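HTH-type transcriptional regulator YgaV (Escherichia coli K12, PDB 3CUO) regulates large-scale gene expression in response to sulfide, acting as both repressor and activator, and represses many anaerobic respiratory genes when sulfide is absent. Local coordinates at residues H58-S70 against I77-I89. Sequence-based numbering, arbitrary orientation.
Sequences HLARMRDEGLIDS and ILYSIKNEAVNAI
Ile77 lays its CG2 methyl against Ser70 CB, 3.6 Å away, near the start of strand 77-81 and beside the Ser70-Tyr79 pair. Tyr79 comes next and covers the most ground. Its CG stands beside its own backbone N (chi1 -58°), which lays the ring over helix 52-64. Leu59 sits under one face: its CD1 makes a CH-pi contact 3.9 Å from the Tyr79 ring centroid, 18° off the normal, while CB reaches CE1. Ile68 CD1 and Ser70 CB come in obliquely near Tyr79 CD1. Arg63 NH1 passes close to the ring at CE1 and donates to Ser70 OG (3.0 Å), the guanidinium lying only 20° from the ring plane. Replacing Tyr79 with an alanine would probably open a gap above Leu59 and leave Ile68 CD1 without its aromatic neighbour. Ser80 pairs with Asp69 through both backbone bonds, and its OG adds a third, donating to Asp69 OD1 (2.8 Å) nearly in line with the carboxylate C-O bond. A water donates to the same OD1 and to Ile81 O. Past the strand, Lys82 N and Asn83 N both reach Leu67 O from one face of its carbonyl, at 3.0 and 3.3 Å. That oxygen follows the Schellman turn at Gly66, so the two bonds tie the turn after helix 52-64, probably the recognition helix, to the start of helix 84-97. Asn83 caps that helix, its OD1 accepting from Ala85 N, and a water links its ND2 to Glu65 O. Val86 CG2 then meets Leu67 CD2 at 3.8 Å. Hairpin 68-72/77-81 forms the wing of the ArsR-type winged helix; 77-81 lies between 68-72 and 39-40, Ile68 packs on helix 24-33, Leu67 on helix 11-21, and Ile89 meets Ile89 of the second subunit.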
loop_
_atom_site.group_PDB
_atom_site.type_symbol
_atom_site.label_atom_id
_atom_site.label_comp_id
_atom_site.label_asym_id
_atom_site.label_seq_id
_atom_site.Cartn_x
_atom_site.Cartn_y
_atom_site.Cartn_z
ATOM N N HIS A 58 5.715 3.678 -16.245
ATOM C CA HIS A 58 5.160 3.019 -15.055
ATOM C C HIS A 58 5.617 1.535 -15.062
ATOM O O HIS A 58 6.128 1.033 -14.087
ATOM C CB HIS A 58 3.617 3.088 -14.989
ATOM C CG HIS A 58 3.050 4.443 -14.594
ATOM N ND1 HIS A 58 3.044 4.917 -13.297
ATOM C CD2 HIS A 58 2.393 5.371 -15.321
ATOM C CE1 HIS A 58 2.438 6.091 -13.244
ATOM N NE2 HIS A 58 2.035 6.392 -14.464
ATOM N N LEU A 59 5.437 0.846 -16.164
ATOM C CA LEU A 59 5.876 -0.567 -16.249
ATOM C C LEU A 59 7.351 -0.817 -15.907
ATOM O O LEU A 59 7.652 -1.769 -15.187
ATOM C CB LEU A 59 5.609 -1.108 -17.646
ATOM C CG LEU A 59 4.110 -1.264 -17.866
ATOM C CD1 LEU A 59 3.790 -1.266 -19.359
ATOM C CD2 LEU A 59 3.550 -2.488 -17.114
ATOM N N ALA A 60 8.244 0.008 -16.463
ATOM C CA ALA A 60 9.699 -0.085 -16.227
ATOM C C ALA A 60 10.023 0.140 -14.795
ATOM O O ALA A 60 10.781 -0.623 -14.172
ATOM C CB ALA A 60 10.502 0.917 -17.147
ATOM N N ARG A 61 9.356 1.134 -14.198
ATOM C CA ARG A 61 9.555 1.382 -12.795
ATOM C C ARG A 61 9.007 0.247 -11.918
ATOM O O ARG A 61 9.666 -0.135 -10.982
ATOM C CB ARG A 61 8.949 2.752 -12.363
ATOM C CG ARG A 61 9.347 3.953 -13.291
ATOM C CD ARG A 61 8.863 5.266 -12.674
ATOM N NE ARG A 61 8.659 6.424 -13.581
ATOM C CZ ARG A 61 7.475 7.040 -13.811
ATOM N NH1 ARG A 61 6.320 6.620 -13.285
ATOM N NH2 ARG A 61 7.439 8.083 -14.646
ATOM N N MET A 62 7.828 -0.289 -12.203
ATOM C CA MET A 62 7.322 -1.401 -11.409
ATOM C C MET A 62 8.185 -2.668 -11.546
ATOM O O MET A 62 8.326 -3.426 -10.607
ATOM C CB MET A 62 5.870 -1.691 -11.786
ATOM C CG MET A 62 4.892 -0.663 -11.217
ATOM S SD MET A 62 3.130 -1.083 -11.345
ATOM C CE MET A 62 3.118 -0.612 -13.067
ATOM N N ARG A 63 8.773 -2.875 -12.710
ATOM C CA ARG A 63 9.696 -4.034 -12.930
ATOM C C ARG A 63 10.927 -3.854 -12.059
ATOM O O ARG A 63 11.357 -4.767 -11.375
ATOM C CB ARG A 63 10.087 -4.138 -14.408
ATOM C CG ARG A 63 10.906 -5.444 -14.730
ATOM C CD ARG A 63 11.329 -5.504 -16.147
ATOM N NE ARG A 63 11.958 -4.265 -16.584
ATOM C CZ ARG A 63 11.722 -3.645 -17.734
ATOM N NH1 ARG A 63 10.870 -4.139 -18.620
ATOM N NH2 ARG A 63 12.332 -2.506 -17.983
ATOM N N ASP A 64 11.503 -2.659 -12.130
ATOM C CA ASP A 64 12.622 -2.266 -11.266
ATOM C C ASP A 64 12.331 -2.389 -9.790
ATOM O O ASP A 64 13.208 -2.687 -9.060
ATOM C CB ASP A 64 13.023 -0.825 -11.464
ATOM C CG ASP A 64 13.754 -0.594 -12.726
ATOM O OD1 ASP A 64 14.482 -1.495 -13.228
ATOM O OD2 ASP A 64 13.617 0.556 -13.203
ATOM N N GLU A 65 11.090 -2.210 -9.389
ATOM C CA GLU A 65 10.688 -2.385 -8.011
ATOM C C GLU A 65 10.279 -3.831 -7.620
ATOM O O GLU A 65 9.946 -4.108 -6.447
ATOM C CB GLU A 65 9.532 -1.392 -7.725
ATOM C CG GLU A 65 10.022 -0.012 -7.397
ATOM C CD GLU A 65 10.810 0.012 -6.095
ATOM O OE1 GLU A 65 10.231 -0.262 -5.017
ATOM O OE2 GLU A 65 12.038 0.245 -6.144
ATOM N N GLY A 66 10.306 -4.750 -8.588
ATOM C CA GLY A 66 10.149 -6.173 -8.323
ATOM C C GLY A 66 8.740 -6.658 -8.426
ATOM O O GLY A 66 8.492 -7.820 -8.198
ATOM N N LEU A 67 7.812 -5.775 -8.825
ATOM C CA LEU A 67 6.406 -6.093 -8.874
ATOM C C LEU A 67 6.036 -6.948 -10.089
ATOM O O LEU A 67 5.146 -7.775 -10.013
ATOM C CB LEU A 67 5.532 -4.811 -8.965
ATOM C CG LEU A 67 5.599 -3.783 -7.846
ATOM C CD1 LEU A 67 4.401 -2.971 -8.006
ATOM C CD2 LEU A 67 5.709 -4.410 -6.515
ATOM N N ILE A 68 6.656 -6.658 -11.224
ATOM C CA ILE A 68 6.260 -7.293 -12.489
ATOM C C ILE A 68 7.524 -7.752 -13.181
ATOM O O ILE A 68 8.620 -7.313 -12.852
ATOM C CB ILE A 68 5.390 -6.369 -13.351
ATOM C CG1 ILE A 68 6.158 -5.125 -13.807
ATOM C CG2 ILE A 68 4.007 -6.016 -12.623
ATOM C CD1 ILE A 68 5.404 -4.295 -14.796
ATOM N N ASP A 69 7.413 -8.708 -14.082
ATOM C CA ASP A 69 8.491 -8.925 -14.982
ATOM C C ASP A 69 8.061 -8.866 -16.425
ATOM O O ASP A 69 6.878 -8.659 -16.713
ATOM C CB ASP A 69 9.207 -10.213 -14.639
ATOM C CG ASP A 69 8.402 -11.451 -14.900
ATOM O OD1 ASP A 69 7.209 -11.378 -15.172
ATOM O OD2 ASP A 69 9.029 -12.528 -14.784
ATOM N N SER A 70 9.032 -8.990 -17.329
ATOM C CA SER A 70 8.787 -8.787 -18.723
ATOM C C SER A 70 9.440 -9.873 -19.575
ATOM O O SER A 70 10.468 -10.490 -19.213
ATOM C CB SER A 70 9.165 -7.354 -19.141
ATOM O OG SER A 70 10.546 -7.121 -18.987
ATOM N N ILE A 77 7.222 -6.576 -26.101
ATOM C CA ILE A 77 7.462 -6.860 -24.695
ATOM C C ILE A 77 6.117 -7.075 -24.065
ATOM O O ILE A 77 5.177 -6.255 -24.243
ATOM C CB ILE A 77 8.179 -5.708 -23.945
ATOM C CG1 ILE A 77 9.456 -5.283 -24.643
ATOM C CG2 ILE A 77 8.440 -6.040 -22.458
ATOM C CD1 ILE A 77 9.494 -3.802 -24.884
ATOM N N LEU A 78 6.049 -8.127 -23.272
ATOM C CA LEU A 78 4.870 -8.502 -22.529
ATOM C C LEU A 78 5.216 -8.544 -21.039
ATOM O O LEU A 78 6.302 -8.948 -20.676
ATOM C CB LEU A 78 4.432 -9.905 -22.974
ATOM C CG LEU A 78 4.216 -10.138 -24.485
ATOM C CD1 LEU A 78 3.845 -11.605 -24.779
ATOM C CD2 LEU A 78 3.145 -9.164 -25.078
ATOM N N TYR A 79 4.235 -8.205 -20.194
ATOM C CA TYR A 79 4.398 -8.040 -18.820
ATOM C C TYR A 79 3.469 -8.991 -18.046
ATOM O O TYR A 79 2.357 -9.309 -18.503
ATOM C CB TYR A 79 4.091 -6.566 -18.430
ATOM C CG TYR A 79 4.962 -5.550 -19.153
ATOM C CD1 TYR A 79 6.118 -5.081 -18.574
ATOM C CD2 TYR A 79 4.627 -5.085 -20.404
ATOM C CE1 TYR A 79 6.918 -4.178 -19.231
ATOM C CE2 TYR A 79 5.447 -4.178 -21.074
ATOM C CZ TYR A 79 6.589 -3.730 -20.445
ATOM O OH TYR A 79 7.428 -2.783 -21.031
ATOM N N SER A 80 3.947 -9.408 -16.882
ATOM C CA SER A 80 3.225 -10.288 -15.970
ATOM C C SER A 80 3.552 -9.924 -14.498
ATOM O O SER A 80 4.610 -9.343 -14.176
ATOM C CB SER A 80 3.538 -11.766 -16.357
ATOM O OG SER A 80 4.558 -12.264 -15.519
ATOM N N ILE A 81 2.650 -10.277 -13.581
ATOM C CA ILE A 81 2.934 -10.100 -12.161
ATOM C C ILE A 81 3.987 -11.072 -11.761
ATOM O O ILE A 81 3.881 -12.205 -12.106
ATOM C CB ILE A 81 1.684 -10.125 -11.250
ATOM C CG1 ILE A 81 0.981 -8.763 -11.409
ATOM C CG2 ILE A 81 2.130 -10.314 -9.719
ATOM C CD1 ILE A 81 -0.418 -8.747 -11.278
ATOM N N LYS A 82 5.021 -10.567 -11.077
ATOM C CA LYS A 82 6.120 -11.324 -10.524
ATOM C C LYS A 82 5.944 -11.563 -9.020
ATOM O O LYS A 82 6.028 -12.669 -8.574
ATOM C CB LYS A 82 7.467 -10.575 -10.708
ATOM C CG LYS A 82 8.745 -11.501 -10.443
ATOM C CD LYS A 82 9.987 -10.725 -10.126
ATOM C CE LYS A 82 11.019 -11.574 -9.341
ATOM N NZ LYS A 82 11.533 -12.747 -10.190
ATOM N N ASN A 83 5.711 -10.494 -8.255
ATOM C CA ASN A 83 5.644 -10.568 -6.784
ATOM C C ASN A 83 4.240 -10.992 -6.366
ATOM O O ASN A 83 3.264 -10.254 -6.566
ATOM C CB ASN A 83 5.980 -9.191 -6.203
ATOM C CG ASN A 83 6.183 -9.233 -4.767
ATOM O OD1 ASN A 83 5.659 -10.141 -4.127
ATOM N ND2 ASN A 83 6.982 -8.295 -4.212
ATOM N N GLU A 84 4.103 -12.140 -5.735
ATOM C CA GLU A 84 2.785 -12.585 -5.364
ATOM C C GLU A 84 2.159 -11.732 -4.264
ATOM O O GLU A 84 0.972 -11.728 -4.180
ATOM C CB GLU A 84 2.736 -14.081 -5.065
ATOM C CG GLU A 84 2.395 -14.909 -6.345
ATOM C CD GLU A 84 2.671 -16.424 -6.171
ATOM O OE1 GLU A 84 2.982 -16.862 -5.024
ATOM O OE2 GLU A 84 2.612 -17.196 -7.174
ATOM N N ALA A 85 2.961 -11.026 -3.453
ATOM C CA ALA A 85 2.470 -10.011 -2.545
ATOM C C ALA A 85 1.519 -8.996 -3.205
ATOM O O ALA A 85 0.651 -8.444 -2.546
ATOM C CB ALA A 85 3.613 -9.297 -1.897
ATOM N N VAL A 86 1.713 -8.782 -4.507
ATOM C CA VAL A 86 0.885 -7.892 -5.300
ATOM C C VAL A 86 -0.492 -8.470 -5.374
ATOM O O VAL A 86 -1.464 -7.807 -5.088
ATOM C CB VAL A 86 1.478 -7.621 -6.716
ATOM C CG1 VAL A 86 0.451 -6.947 -7.553
ATOM C CG2 VAL A 86 2.776 -6.788 -6.589
ATOM N N ASN A 87 -0.561 -9.735 -5.702
ATOM C CA ASN A 87 -1.842 -10.408 -5.786
ATOM C C ASN A 87 -2.562 -10.389 -4.427
ATOM O O ASN A 87 -3.787 -10.210 -4.383
ATOM C CB ASN A 87 -1.620 -11.823 -6.240
ATOM C CG ASN A 87 -1.238 -11.898 -7.742
ATOM O OD1 ASN A 87 -0.352 -12.655 -8.137
ATOM N ND2 ASN A 87 -1.880 -11.103 -8.535
ATOM N N ALA A 88 -1.790 -10.553 -3.356
ATOM C CA ALA A 88 -2.342 -10.468 -1.968
ATOM C C ALA A 88 -2.939 -9.122 -1.661
ATOM O O ALA A 88 -4.005 -9.018 -1.045
ATOM C CB ALA A 88 -1.257 -10.791 -0.952
ATOM N N ILE A 89 -2.231 -8.051 -2.043
ATOM C CA ILE A 89 -2.705 -6.708 -1.742
ATOM C C ILE A 89 -3.903 -6.377 -2.597
ATOM O O ILE A 89 -4.908 -5.834 -2.113
ATOM C CB ILE A 89 -1.571 -5.715 -1.895
ATOM C CG1 ILE A 89 -0.585 -5.991 -0.777
ATOM C CG2 ILE A 89 -2.099 -4.214 -1.936
ATOM C CD1 ILE A 89 0.762 -5.525 -1.021
HETATM O O HOH W 1 8.734 -6.176 -5.168
HETATM O O HOH W 2 6.089 -13.629 -13.180
#